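Local structure of aldehyde dehydrogenase 12 (Zea mays, 6D97) at residues P27-V32 / D128-L133; V149-K154 / P201-L206; G216-L221 / D247-N252; N483-A488 / Q499-G504. The protein catalyses the NAD+-dependent oxidation of L-glutamate gamma-semialdehyde to glutamate, the last step of proline catabolism in plants. All blocks are in the same frame, centred on the assembly; numbering follows the deposited sequence.

Interaction 1 (P27-V32 / D128-L133); sequences PSFATV and DFFAKL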
loop_
_atom_site.group_PDB
_atom_site.type_symbol
_atom_site.label_atom_id
_atom_site.label_comp_id
_atom_site.label_asym_id
_atom_site.label_seq_id
_atom_site.Cartn_x
_atom_site.Cartn_y
_atom_site.Cartn_z
ATOM N N PRO A 27 -3.515 -41.728 4.680
ATOM C CA PRO A 27 -4.692 -40.872 4.881
ATOM C C PRO A 27 -5.873 -41.288 4.019
ATOM O O PRO A 27 -5.742 -42.029 3.043
ATOM C CB PRO A 27 -4.186 -39.482 4.476
ATOM C CG PRO A 27 -2.704 -39.562 4.658
ATOM C CD PRO A 27 -2.344 -40.952 4.247
ATOM N N SER A 28 -7.041 -40.755 4.392
ATOM C CA SER A 28 -8.301 -41.151 3.768
ATOM C C SER A 28 -8.326 -40.809 2.283
ATOM O O SER A 28 -8.765 -41.620 1.458
ATOM C CB SER A 28 -9.468 -40.481 4.496
ATOM O OG SER A 28 -10.624 -40.421 3.682
ATOM N N PHE A 29 -7.849 -39.620 1.920
ATOM C CA PHE A 29 -7.898 -39.200 0.527
ATOM C C PHE A 29 -6.938 -39.991 -0.352
ATOM O O PHE A 29 -7.056 -39.937 -1.581
ATOM C CB PHE A 29 -7.578 -37.713 0.420
ATOM C CG PHE A 29 -6.213 -37.352 0.932
ATOM C CD1 PHE A 29 -5.103 -37.460 0.111
ATOM C CD2 PHE A 29 -6.038 -36.901 2.230
ATOM C CE1 PHE A 29 -3.847 -37.134 0.571
ATOM C CE2 PHE A 29 -4.779 -36.568 2.699
ATOM C CZ PHE A 29 -3.682 -36.686 1.866
ATOM N N ALA A 30 -5.991 -40.705 0.249
ATOM C CA ALA A 30 -4.901 -41.288 -0.517
ATOM C C ALA A 30 -5.357 -42.521 -1.282
ATOM O O ALA A 30 -6.175 -43.312 -0.802
ATOM C CB ALA A 30 -3.741 -41.647 0.412
ATOM N N THR A 31 -4.829 -42.671 -2.494
ATOM C CA THR A 31 -4.968 -43.892 -3.275
ATOM C C THR A 31 -3.640 -44.621 -3.425
ATOM O O THR A 31 -3.551 -45.576 -4.202
ATOM C CB THR A 31 -5.559 -43.586 -4.656
ATOM O OG1 THR A 31 -4.729 -42.638 -5.340
ATOM C CG2 THR A 31 -6.964 -43.020 -4.521
ATOM N N VAL A 32 -2.613 -44.197 -2.693
ATOM C CA VAL A 32 -1.276 -44.760 -2.812
ATOM C C VAL A 32 -0.633 -44.812 -1.435
ATOM O O VAL A 32 -0.886 -43.963 -0.578
ATOM C CB VAL A 32 -0.405 -43.948 -3.799
ATOM C CG1 VAL A 32 -0.136 -42.546 -3.260
ATOM C CG2 VAL A 32 0.901 -44.663 -4.097
ATOM N N ASP A 128 3.994 -36.709 6.899
ATOM C CA ASP A 128 4.875 -37.831 6.607
ATOM C C ASP A 128 4.493 -38.510 5.296
ATOM O O ASP A 128 5.367 -38.898 4.512
ATOM C CB ASP A 128 4.835 -38.819 7.770
ATOM C CG ASP A 128 5.752 -39.994 7.562
ATOM O OD1 ASP A 128 6.984 -39.799 7.588
ATOM O OD2 ASP A 128 5.239 -41.114 7.372
ATOM N N PHE A 129 3.190 -38.653 5.041
ATOM C CA PHE A 129 2.727 -39.243 3.790
ATOM C C PHE A 129 3.281 -38.490 2.587
ATOM O O PHE A 129 3.864 -39.088 1.676
ATOM C CB PHE A 129 1.197 -39.255 3.762
ATOM C CG PHE A 129 0.611 -39.587 2.422
ATOM C CD1 PHE A 129 0.407 -40.903 2.048
ATOM C CD2 PHE A 129 0.246 -38.578 1.542
ATOM C CE1 PHE A 129 -0.137 -41.215 0.816
ATOM C CE2 PHE A 129 -0.297 -38.880 0.308
ATOM C CZ PHE A 129 -0.491 -40.202 -0.056
ATOM N N PHE A 130 3.121 -37.165 2.577
ATOM C CA PHE A 130 3.568 -36.381 1.431
ATOM C C PHE A 130 5.089 -36.322 1.351
ATOM O O PHE A 130 5.656 -36.355 0.255
ATOM C CB PHE A 130 2.968 -34.977 1.488
ATOM C CG PHE A 130 1.608 -34.883 0.859
ATOM C CD1 PHE A 130 1.463 -34.963 -0.518
ATOM C CD2 PHE A 130 0.475 -34.726 1.642
ATOM C CE1 PHE A 130 0.218 -34.878 -1.104
ATOM C CE2 PHE A 130 -0.774 -34.634 1.061
ATOM C CZ PHE A 130 -0.902 -34.714 -0.313
ATOM N N ALA A 131 5.768 -36.237 2.498
ATOM C CA ALA A 131 7.226 -36.241 2.487
ATOM C C ALA A 131 7.767 -37.540 1.905
ATOM O O ALA A 131 8.698 -37.528 1.093
ATOM C CB ALA A 131 7.761 -36.023 3.900
ATOM N N LYS A 132 7.186 -38.675 2.303
ATOM C CA LYS A 132 7.639 -39.960 1.782
ATOM C C LYS A 132 7.312 -40.106 0.304
ATOM O O LYS A 132 8.136 -40.606 -0.466
ATOM C CB LYS A 132 7.013 -41.103 2.575
ATOM C CG LYS A 132 7.972 -41.804 3.513
ATOM C CD LYS A 132 7.579 -41.567 4.955
ATOM C CE LYS A 132 8.404 -42.430 5.895
ATOM N NZ LYS A 132 7.659 -42.772 7.138
ATOM N N LEU A 133 6.113 -39.689 -0.107
ATOM C CA LEU A 133 5.742 -39.782 -1.514
ATOM C C LEU A 133 6.656 -38.929 -2.383
ATOM O O LEU A 133 7.051 -39.349 -3.477
ATOM C CB LEU A 133 4.283 -39.372 -1.703
ATOM C CG LEU A 133 3.666 -39.721 -3.054
ATOM C CD1 LEU A 133 3.851 -41.186 -3.367
ATOM C CD2 LEU A 133 2.192 -39.375 -3.052
#
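Phe129 projects from its helix into the curve of the 27-32 loop, and four loop residues close around its ring. Its CG is anti to the backbone N (chi1 169°), which sends the ring out from the helix toward the loop. Pro27 CD, on a compact and already rigid ring, lies 3.5 Å from Phe129 CD1, and Ala30, small enough to let the turn come close, brings CB to 3.6 Å from Phe129 CZ. In the plane of the ring, at its edge, Val32 O approaches Phe129 CE1 at 3.2 Å. Phe29 presents its edge to the face of Phe129 in an offset T-shaped pair, the planes at 89°. Its CG takes the crowded position between N and carbonyl carbon (chi1 60°), and from there the ring also reaches Phe130, with Phe29 CZ 3.6 Å from Phe130 CE2; these two planes are nearly parallel but slid apart. Farther along, Val32 and Leu133 meet tip to tip, CG1 to CD2 3.9 Å. Helix 229-240 also packs on Phe29, through Leu237. A type I beta turn, Pro27 to Ala30, thus seats its phenylalanine in an aromatic cluster with Phe129 and Phe130 of helix 124-137, near the start of the ordered chain.

Interaction 2 (V149-K154 / P201-L206); sequences VQVSQK and PLEIPL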
loop_
_atom_site.group_PDB
_atom_site.type_symbol
_atom_site.label_atom_id
_atom_site.label_comp_id
_atom_site.label_asym_id
_atom_site.label_seq_id
_atom_site.Cartn_x
_atom_site.Cartn_y
_atom_site.Cartn_z
ATOM N N VAL A 149 6.596 -29.893 2.263
ATOM C CA VAL A 149 5.246 -29.959 2.805
ATOM C C VAL A 149 5.015 -28.833 3.805
ATOM O O VAL A 149 3.921 -28.259 3.871
ATOM C CB VAL A 149 4.993 -31.336 3.439
ATOM C CG1 VAL A 149 3.509 -31.530 3.670
ATOM C CG2 VAL A 149 5.550 -32.432 2.550
ATOM N N GLN A 150 6.034 -28.503 4.600
ATOM C CA GLN A 150 5.891 -27.451 5.599
ATOM C C GLN A 150 5.655 -26.097 4.940
ATOM O O GLN A 150 4.787 -25.326 5.371
ATOM C CB GLN A 150 7.128 -27.412 6.495
ATOM C CG GLN A 150 7.159 -28.512 7.539
ATOM C CD GLN A 150 8.532 -28.695 8.157
ATOM O OE1 GLN A 150 9.551 -28.391 7.534
ATOM N NE2 GLN A 150 8.565 -29.190 9.391
ATOM N N VAL A 151 6.426 -25.786 3.894
ATOM C CA VAL A 151 6.199 -24.556 3.139
ATOM C C VAL A 151 4.781 -24.533 2.585
ATOM O O VAL A 151 4.069 -23.526 2.687
ATOM C CB VAL A 151 7.239 -24.410 2.014
ATOM C CG1 VAL A 151 6.826 -23.302 1.055
ATOM C CG2 VAL A 151 8.621 -24.139 2.588
ATOM N N SER A 152 4.356 -25.647 1.984
ATOM C CA SER A 152 2.999 -25.744 1.457
ATOM C C SER A 152 1.967 -25.514 2.553
ATOM O O SER A 152 0.987 -24.787 2.355
ATOM C CB SER A 152 2.791 -27.110 0.802
ATOM O OG SER A 152 3.829 -27.393 -0.117
ATOM N N GLN A 153 2.182 -26.116 3.725
ATOM C CA GLN A 153 1.223 -25.992 4.818
ATOM C C GLN A 153 1.135 -24.551 5.304
ATOM O O GLN A 153 0.038 -24.023 5.527
ATOM C CB GLN A 153 1.616 -26.939 5.956
ATOM C CG GLN A 153 0.529 -27.200 6.984
ATOM C CD GLN A 153 0.442 -26.120 8.035
ATOM O OE1 GLN A 153 1.405 -25.387 8.273
ATOM N NE2 GLN A 153 -0.719 -26.010 8.671
ATOM N N LYS A 154 2.290 -23.894 5.459
ATOM C CA LYS A 154 2.314 -22.508 5.916
ATOM C C LYS A 154 1.665 -21.575 4.901
ATOM O O LYS A 154 0.937 -20.650 5.280
ATOM C CB LYS A 154 3.754 -22.076 6.201
ATOM C CG LYS A 154 4.236 -22.412 7.606
ATOM C CD LYS A 154 3.603 -21.477 8.629
ATOM C CE LYS A 154 3.890 -21.918 10.053
ATOM N NZ LYS A 154 3.169 -23.170 10.408
ATOM N N PRO A 201 7.730 -31.596 -6.373
ATOM C CA PRO A 201 6.453 -32.143 -6.859
ATOM C C PRO A 201 5.226 -31.595 -6.147
ATOM O O PRO A 201 4.107 -31.837 -6.618
ATOM C CB PRO A 201 6.601 -33.653 -6.611
ATOM C CG PRO A 201 8.062 -33.881 -6.333
ATOM C CD PRO A 201 8.553 -32.618 -5.707
ATOM N N LEU A 202 5.387 -30.880 -5.036
ATOM C CA LEU A 202 4.256 -30.342 -4.290
ATOM C C LEU A 202 4.279 -28.825 -4.199
ATOM O O LEU A 202 3.291 -28.171 -4.552
ATOM C CB LEU A 202 4.223 -30.942 -2.876
ATOM C CG LEU A 202 3.102 -30.421 -1.973
ATOM C CD1 LEU A 202 1.753 -30.927 -2.465
ATOM C CD2 LEU A 202 3.336 -30.824 -0.529
ATOM N N GLU A 203 5.396 -28.248 -3.749
ATOM C CA GLU A 203 5.427 -26.837 -3.373
ATOM C C GLU A 203 5.117 -25.928 -4.557
ATOM O O GLU A 203 4.269 -25.034 -4.459
ATOM C CB GLU A 203 6.791 -26.491 -2.777
ATOM C CG GLU A 203 6.946 -25.044 -2.356
ATOM C CD GLU A 203 8.326 -24.761 -1.794
ATOM O OE1 GLU A 203 8.986 -25.714 -1.326
ATOM O OE2 GLU A 203 8.757 -23.591 -1.825
ATOM N N ILE A 204 5.800 -26.130 -5.679
ATOM C CA ILE A 204 5.637 -25.244 -6.831
ATOM C C ILE A 204 4.232 -25.381 -7.414
ATOM O O ILE A 204 3.524 -24.368 -7.523
ATOM C CB ILE A 204 6.714 -25.500 -7.898
ATOM C CG1 ILE A 204 8.103 -25.158 -7.358
ATOM C CG2 ILE A 204 6.402 -24.710 -9.155
ATOM C CD1 ILE A 204 9.220 -25.519 -8.307
ATOM N N PRO A 205 3.768 -26.582 -7.796
ATOM C CA PRO A 205 2.421 -26.662 -8.390
ATOM C C PRO A 205 1.300 -26.256 -7.445
ATOM O O PRO A 205 0.356 -25.587 -7.881
ATOM C CB PRO A 205 2.311 -28.134 -8.813
ATOM C CG PRO A 205 3.346 -28.845 -8.030
ATOM C CD PRO A 205 4.453 -27.889 -7.833
ATOM N N LEU A 206 1.373 -26.630 -6.162
ATOM C CA LEU A 206 0.295 -26.279 -5.237
ATOM C C LEU A 206 0.175 -24.770 -5.068
ATOM O O LEU A 206 -0.934 -24.223 -5.085
ATOM C CB LEU A 206 0.513 -26.945 -3.878
ATOM C CG LEU A 206 -0.427 -26.480 -2.758
ATOM C CD1 LEU A 206 -1.859 -26.894 -3.053
ATOM C CD2 LEU A 206 0.015 -26.999 -1.398
#
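Val151 and Glu203 cross at a slant: the glutamate lays its carboxylate end, and behind it CG, against one methyl of the valine, with Glu203 OE2 3.5 Å and CG 3.8 Å from Val151 CG1. The glutamate is fully stretched, CG anti to the backbone N and CD anti to CA (chi2 -179°), and this straight run carries the carboxylate alongside helix 142-157. Glutamate suits a partly exposed place, since its chain can lie on the valine while still ending in a charged group. Cut back to an alanine, the position would probably leave Val151 CG1 without its neighbour and open a gap between the two segments. Deeper in, Ser152 faces two leucines. Ser152 CB lies 3.5 Å from Leu206 CD2, while its OG stands 3.5 Å from Leu202 CD2. That hydroxyl is satisfied within its own helix, by the carbonyl of Glu148, so it can lie against hydrocarbon at little cost. A small residue is needed, because the backbones draw to 5.5 Å between Ser152 CA and Glu203 CA. Leu202 turns the same methyl, CD2, across to Val149, 3.9 Å from Val149 CA and slightly farther from CG2. The Glu148 carboxylate accepts from the N-H groups of Leu202 and Glu203, tying helix 142-157 to the start of helix 203-214. Around this pair, helix 124-137 packs on Val149 and Leu202 through Ile134, helix 229-240 lies on Leu202 through Met234, and Leu121 of helix 105-121 touches Val149 and Ser152.

Interaction 3 (G216-L221 / D247-N252); sequences GNKPVL and DMDFIN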
loop_
_atom_site.group_PDB
_atom_site.type_symbol
_atom_site.label_atom_id
_atom_site.label_comp_id
_atom_site.label_asym_id
_atom_site.label_seq_id
_atom_site.Cartn_x
_atom_site.Cartn_y
_atom_site.Cartn_z
ATOM N N GLY A 216 -9.440 -15.895 -9.294
ATOM C CA GLY A 216 -10.605 -16.123 -10.112
ATOM C C GLY A 216 -10.368 -16.818 -11.442
ATOM O O GLY A 216 -11.260 -16.783 -12.300
ATOM N N ASN A 217 -9.211 -17.438 -11.641
ATOM C CA ASN A 217 -8.929 -18.150 -12.877
ATOM C C ASN A 217 -9.408 -19.596 -12.786
ATOM O O ASN A 217 -9.687 -20.121 -11.704
ATOM C CB ASN A 217 -7.432 -18.118 -13.190
ATOM C CG ASN A 217 -6.863 -16.710 -13.191
ATOM O OD1 ASN A 217 -7.031 -15.964 -14.153
ATOM N ND2 ASN A 217 -6.185 -16.344 -12.109
ATOM N N LYS A 218 -9.511 -20.237 -13.950
ATOM C CA LYS A 218 -9.708 -21.681 -14.016
ATOM C C LYS A 218 -8.466 -22.304 -14.633
ATOM O O LYS A 218 -8.249 -22.173 -15.848
ATOM C CB LYS A 218 -10.953 -22.054 -14.821
ATOM C CG LYS A 218 -11.083 -23.549 -15.052
ATOM C CD LYS A 218 -12.454 -23.945 -15.543
ATOM C CE LYS A 218 -12.529 -25.457 -15.698
ATOM N NZ LYS A 218 -13.895 -25.917 -16.071
ATOM N N PRO A 219 -7.619 -22.956 -13.847
ATOM C CA PRO A 219 -6.367 -23.488 -14.383
ATOM C C PRO A 219 -6.464 -24.941 -14.811
ATOM O O PRO A 219 -7.267 -25.728 -14.305
ATOM C CB PRO A 219 -5.414 -23.347 -13.189
ATOM C CG PRO A 219 -6.303 -23.598 -12.014
ATOM C CD PRO A 219 -7.682 -23.079 -12.383
ATOM N N VAL A 220 -5.619 -25.282 -15.777
ATOM C CA VAL A 220 -5.264 -26.663 -16.065
ATOM C C VAL A 220 -3.827 -26.851 -15.600
ATOM O O VAL A 220 -2.942 -26.059 -15.953
ATOM C CB VAL A 220 -5.441 -27.008 -17.556
ATOM C CG1 VAL A 220 -4.593 -26.103 -18.448
ATOM C CG2 VAL A 220 -5.119 -28.474 -17.796
ATOM N N LEU A 221 -3.608 -27.852 -14.756
ATOM C CA LEU A 221 -2.324 -28.059 -14.104
ATOM C C LEU A 221 -1.627 -29.270 -14.704
ATOM O O LEU A 221 -2.211 -30.356 -14.781
ATOM C CB LEU A 221 -2.498 -28.244 -12.595
ATOM C CG LEU A 221 -1.227 -28.678 -11.865
ATOM C CD1 LEU A 221 -0.143 -27.612 -11.938
ATOM C CD2 LEU A 221 -1.533 -29.022 -10.424
ATOM N N ASP A 247 -13.609 -26.569 -10.900
ATOM C CA ASP A 247 -12.765 -25.382 -10.841
ATOM C C ASP A 247 -11.381 -25.582 -11.451
ATOM O O ASP A 247 -10.729 -24.591 -11.795
ATOM C CB ASP A 247 -12.622 -24.901 -9.394
ATOM C CG ASP A 247 -13.784 -24.031 -8.954
ATOM O OD1 ASP A 247 -14.841 -24.083 -9.613
ATOM O OD2 ASP A 247 -13.639 -23.289 -7.957
ATOM N N MET A 248 -10.911 -26.821 -11.598
ATOM C CA MET A 248 -9.591 -27.025 -12.180
ATOM C C MET A 248 -9.520 -28.379 -12.871
ATOM O O MET A 248 -10.325 -29.280 -12.615
ATOM C CB MET A 248 -8.479 -26.908 -11.125
ATOM C CG MET A 248 -8.439 -28.026 -10.083
ATOM S SD MET A 248 -7.490 -29.495 -10.554
ATOM C CE MET A 248 -5.828 -28.838 -10.640
ATOM N N ASP A 249 -8.525 -28.509 -13.747
ATOM C CA ASP A 249 -8.234 -29.750 -14.444
ATOM C C ASP A 249 -6.785 -30.148 -14.197
ATOM O O ASP A 249 -5.930 -29.311 -13.897
ATOM C CB ASP A 249 -8.487 -29.621 -15.948
ATOM C CG ASP A 249 -9.930 -29.313 -16.265
ATOM O OD1 ASP A 249 -10.819 -30.020 -15.749
ATOM O OD2 ASP A 249 -10.174 -28.354 -17.019
ATOM N N PHE A 250 -6.516 -31.442 -14.358
ATOM C CA PHE A 250 -5.201 -32.021 -14.107
ATOM C C PHE A 250 -4.848 -32.906 -15.293
ATOM O O PHE A 250 -5.540 -33.896 -15.548
ATOM C CB PHE A 250 -5.224 -32.823 -12.801
ATOM C CG PHE A 250 -3.883 -33.333 -12.356
ATOM C CD1 PHE A 250 -2.825 -32.465 -12.137
ATOM C CD2 PHE A 250 -3.701 -34.686 -12.112
ATOM C CE1 PHE A 250 -1.598 -32.942 -11.706
ATOM C CE2 PHE A 250 -2.482 -35.173 -11.683
ATOM C CZ PHE A 250 -1.426 -34.302 -11.477
ATOM N N ILE A 251 -3.801 -32.549 -16.032
ATOM C CA ILE A 251 -3.418 -33.281 -17.235
ATOM C C ILE A 251 -2.011 -33.837 -17.055
ATOM O O ILE A 251 -1.122 -33.150 -16.538
ATOM C CB ILE A 251 -3.511 -32.403 -18.501
ATOM C CG1 ILE A 251 -3.155 -33.227 -19.743
ATOM C CG2 ILE A 251 -2.616 -31.178 -18.391
ATOM C CD1 ILE A 251 -3.524 -32.564 -21.060
ATOM N N ASN A 252 -1.821 -35.090 -17.458
ATOM C CA ASN A 252 -0.508 -35.712 -17.534
ATOM C C ASN A 252 -0.190 -35.970 -19.001
ATOM O O ASN A 252 -1.022 -36.521 -19.729
ATOM C CB ASN A 252 -0.461 -37.022 -16.742
ATOM C CG ASN A 252 -0.793 -36.843 -15.269
ATOM O OD1 ASN A 252 0.092 -36.639 -14.441
ATOM N ND2 ASN A 252 -2.072 -36.956 -14.935
#
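Pro219 O accepts the N-H of Asp249 at 3.1 Å, the first of three nearly straight bonds that zip strands 218-221 and 249-251 together in parallel. Asp249 O then takes Leu221 N at 2.9 Å, and Leu221 O takes Ile251 N at 3.0 Å. A proline can hold the first of these places because the bond there asks only for its carbonyl. Val220, between the bonded positions, turns its N-H and carbonyl the other way, to Val192 and Ile194 of strand 191-196. This is the beta-alpha-beta crossover of the Rossmann-type sheet, strand 218-223 to helix 229-240 to strand 249-251, the last being an outermost strand of the sheet in this chain; Lys222, which binds NAD, directly follows Leu221. Leu221 and Phe250 lie side by side on one face, pointing the same way, Leu221 CD2 to Phe250 CD1 4.1 Å, under helix 229-240. On the opposite face, the one bearing Val220, its CG2 meets Ile251 CG2 at 3.7 Å, beta-branched residues being at ease in extended chain. The buried charges find mates outside the pair: the straight chain of Lys218 carries NZ past Asp249, 4.5 Å from Asp249 OD2 and so beyond a salt bridge, to a hydrogen bond with Ser88 O. Asp249 is held by Ser88 OG at OD2 and by Gln50 N at OD1, while Asp247 OD2 takes Arg106 in a salt bridge and Tyr110 OH in a hydrogen bond.

Interaction 4 (N483-A488 / Q499-G504); sequences NGTTYA and QNHWFG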
loop_
_atom_site.group_PDB
_atom_site.type_symbol
_atom_site.label_atom_id
_atom_site.label_comp_id
_atom_site.label_asym_id
_atom_site.label_seq_id
_atom_site.Cartn_x
_atom_site.Cartn_y
_atom_site.Cartn_z
ATOM N N ASN A 483 19.915 -10.318 -9.486
ATOM C CA ASN A 483 19.203 -11.571 -9.209
ATOM C C ASN A 483 17.980 -11.382 -8.315
ATOM O O ASN A 483 18.044 -10.713 -7.283
ATOM C CB ASN A 483 20.163 -12.579 -8.581
ATOM C CG ASN A 483 21.132 -13.150 -9.587
ATOM O OD1 ASN A 483 21.519 -12.481 -10.547
ATOM N ND2 ASN A 483 21.516 -14.400 -9.384
ATOM N N GLY A 484 16.863 -11.990 -8.727
ATOM C CA GLY A 484 15.571 -11.618 -8.170
ATOM C C GLY A 484 15.371 -12.036 -6.729
ATOM O O GLY A 484 14.479 -11.523 -6.047
ATOM N N THR A 485 16.181 -12.975 -6.246
ATOM C CA THR A 485 16.088 -13.447 -4.863
ATOM C C THR A 485 17.508 -13.515 -4.311
ATOM O O THR A 485 18.152 -14.568 -4.335
ATOM C CB THR A 485 15.385 -14.788 -4.766
ATOM O OG1 THR A 485 14.199 -14.769 -5.569
ATOM C CG2 THR A 485 15.006 -15.053 -3.325
ATOM N N THR A 486 17.982 -12.388 -3.795
ATOM C CA THR A 486 19.354 -12.242 -3.336
ATOM C C THR A 486 19.383 -12.140 -1.819
ATOM O O THR A 486 18.661 -11.328 -1.231
ATOM C CB THR A 486 20.003 -11.007 -3.960
ATOM O OG1 THR A 486 19.984 -11.131 -5.388
ATOM C CG2 THR A 486 21.439 -10.874 -3.485
ATOM N N TYR A 487 20.221 -12.961 -1.192
ATOM C CA TYR A 487 20.420 -12.942 0.251
ATOM C C TYR A 487 21.745 -12.261 0.567
ATOM O O TYR A 487 22.740 -12.466 -0.135
ATOM C CB TYR A 487 20.401 -14.358 0.831
ATOM C CG TYR A 487 19.128 -15.140 0.570
ATOM C CD1 TYR A 487 18.860 -15.673 -0.686
ATOM C CD2 TYR A 487 18.206 -15.363 1.586
ATOM C CE1 TYR A 487 17.711 -16.397 -0.928
ATOM C CE2 TYR A 487 17.047 -16.080 1.350
ATOM C CZ TYR A 487 16.805 -16.594 0.093
ATOM O OH TYR A 487 15.656 -17.315 -0.140
ATOM N N ALA A 488 21.758 -11.452 1.624
ATOM C CA ALA A 488 22.924 -10.645 1.965
ATOM C C ALA A 488 23.145 -10.677 3.468
ATOM O O ALA A 488 22.217 -10.427 4.241
ATOM C CB ALA A 488 22.758 -9.197 1.488
ATOM N N GLN A 499 7.712 -19.253 2.159
ATOM C CA GLN A 499 6.530 -18.577 1.644
ATOM C C GLN A 499 6.374 -17.155 2.167
ATOM O O GLN A 499 5.510 -16.427 1.669
ATOM C CB GLN A 499 5.279 -19.383 1.988
ATOM C CG GLN A 499 4.842 -19.254 3.443
ATOM C CD GLN A 499 5.859 -19.813 4.431
ATOM O OE1 GLN A 499 6.459 -20.864 4.203
ATOM N NE2 GLN A 499 6.058 -19.103 5.534
ATOM N N ASN A 500 7.164 -16.745 3.158
ATOM C CA ASN A 500 7.003 -15.406 3.710
ATOM C C ASN A 500 7.672 -14.325 2.872
ATOM O O ASN A 500 7.458 -13.139 3.150
ATOM C CB ASN A 500 7.534 -15.344 5.145
ATOM C CG ASN A 500 8.873 -16.024 5.304
ATOM O OD1 ASN A 500 8.953 -17.250 5.306
ATOM N ND2 ASN A 500 9.931 -15.234 5.460
ATOM N N HIS A 501 8.468 -14.680 1.867
ATOM C CA HIS A 501 8.981 -13.653 0.977
ATOM C C HIS A 501 9.076 -14.193 -0.443
ATOM O O HIS A 501 8.992 -15.399 -0.693
ATOM C CB HIS A 501 10.329 -13.094 1.454
ATOM C CG HIS A 501 11.455 -14.077 1.425
ATOM N ND1 HIS A 501 12.094 -14.444 0.262
ATOM C CD2 HIS A 501 12.075 -14.748 2.422
ATOM C CE1 HIS A 501 13.052 -15.310 0.543
ATOM N NE2 HIS A 501 13.065 -15.508 1.847
ATOM N N TRP A 502 9.232 -13.253 -1.366
ATOM C CA TRP A 502 9.236 -13.533 -2.792
ATOM C C TRP A 502 10.325 -14.528 -3.171
ATOM O O TRP A 502 11.433 -14.504 -2.628
ATOM C CB TRP A 502 9.433 -12.210 -3.541
ATOM C CG TRP A 502 9.815 -12.312 -4.985
ATOM C CD1 TRP A 502 11.045 -12.632 -5.500
ATOM C CD2 TRP A 502 8.972 -12.036 -6.107
ATOM N NE1 TRP A 502 11.006 -12.597 -6.872
ATOM C CE2 TRP A 502 9.748 -12.230 -7.271
ATOM C CE3 TRP A 502 7.633 -11.649 -6.244
ATOM C CZ2 TRP A 502 9.228 -12.059 -8.553
ATOM C CZ3 TRP A 502 7.119 -11.479 -7.520
ATOM C CH2 TRP A 502 7.919 -11.680 -8.657
ATOM N N PHE A 503 9.992 -15.416 -4.104
ATOM C CA PHE A 503 10.975 -16.195 -4.845
ATOM C C PHE A 503 10.654 -16.065 -6.324
ATOM O O PHE A 503 9.507 -16.268 -6.736
ATOM C CB PHE A 503 10.988 -17.672 -4.433
ATOM C CG PHE A 503 11.924 -18.521 -5.258
ATOM C CD1 PHE A 503 13.239 -18.707 -4.869
ATOM C CD2 PHE A 503 11.489 -19.130 -6.427
ATOM C CE1 PHE A 503 14.098 -19.488 -5.621
ATOM C CE2 PHE A 503 12.349 -19.906 -7.186
ATOM C CZ PHE A 503 13.652 -20.089 -6.776
ATOM N N GLY A 504 11.666 -15.732 -7.113
ATOM C CA GLY A 504 11.497 -15.522 -8.528
ATOM C C GLY A 504 12.662 -14.743 -9.096
ATOM O O GLY A 504 13.438 -14.125 -8.361
#
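Thr485 enters the bend of the 499-504 loop with both branches. From Thr485 CB, itself 4.1 Å from Gly504 O, the side chain forks. Thr485 OG1, beside the backbone N (chi1 -46°), donates to Gly504 O at 3.0 Å, tilted from the carbonyl plane, and lies near the edge of the Trp502 indole, 3.8 Å from CD1. Thr485 CG2, anti to the backbone N, turns to a second carbonyl of the loop, 3.7 Å from Trp502 O, and nears the edge of the His501 ring at CE1. Threonine fits because one small residue must supply a hydroxyl and a methyl at once, and its beta-branch suits a strand. Strand 485-488 is an outermost strand of the seven-stranded sheet within the chain, but it pairs in parallel with a strand of the third subunit, so the sheet runs on across the interface; Trp502 meets His527 of that subunit. Gly504 O also receives a weak bond from Trp502 NE1. Gly484 has to lack a side chain, for a CB there would clash with Gly504 O. His501 gives ND1-H to Trp502 O at 3.0 Å (N-H...O 149°), bracing the loop from within, and Tyr487 OH lies in the plane of the imidazole at its edge, 3.4 Å from His501 CE1. The two rings are oblique, planes at 72°. Were His501 replaced by an alanine, Trp502 O would probably lose its imidazole donor and a gap would open beside the Tyr487 hydroxyl.

The four contacts follow one another along the chain, each closing before the next opens. Interactions 1 and 2 have centres 14 Å apart and touch where Phe130 of helix 124-137 packs on Val149 of helix 142-157, the next helix along. Interaction 2 lies about 17 Å, centre to centre, from both 3 and 4. It meets interaction 3 through Pro205 on Leu221, helix 203-214 leading into strand 218-223 of the NAD-binding sheet, and interaction 4 through Val151 and Lys154 on Gln499. Interactions 1 and 4, about 30 Å apart between centres, do not touch. Helix 142-157 therefore lies between the nucleotide-binding part and the loop beside the intersubunit sheet.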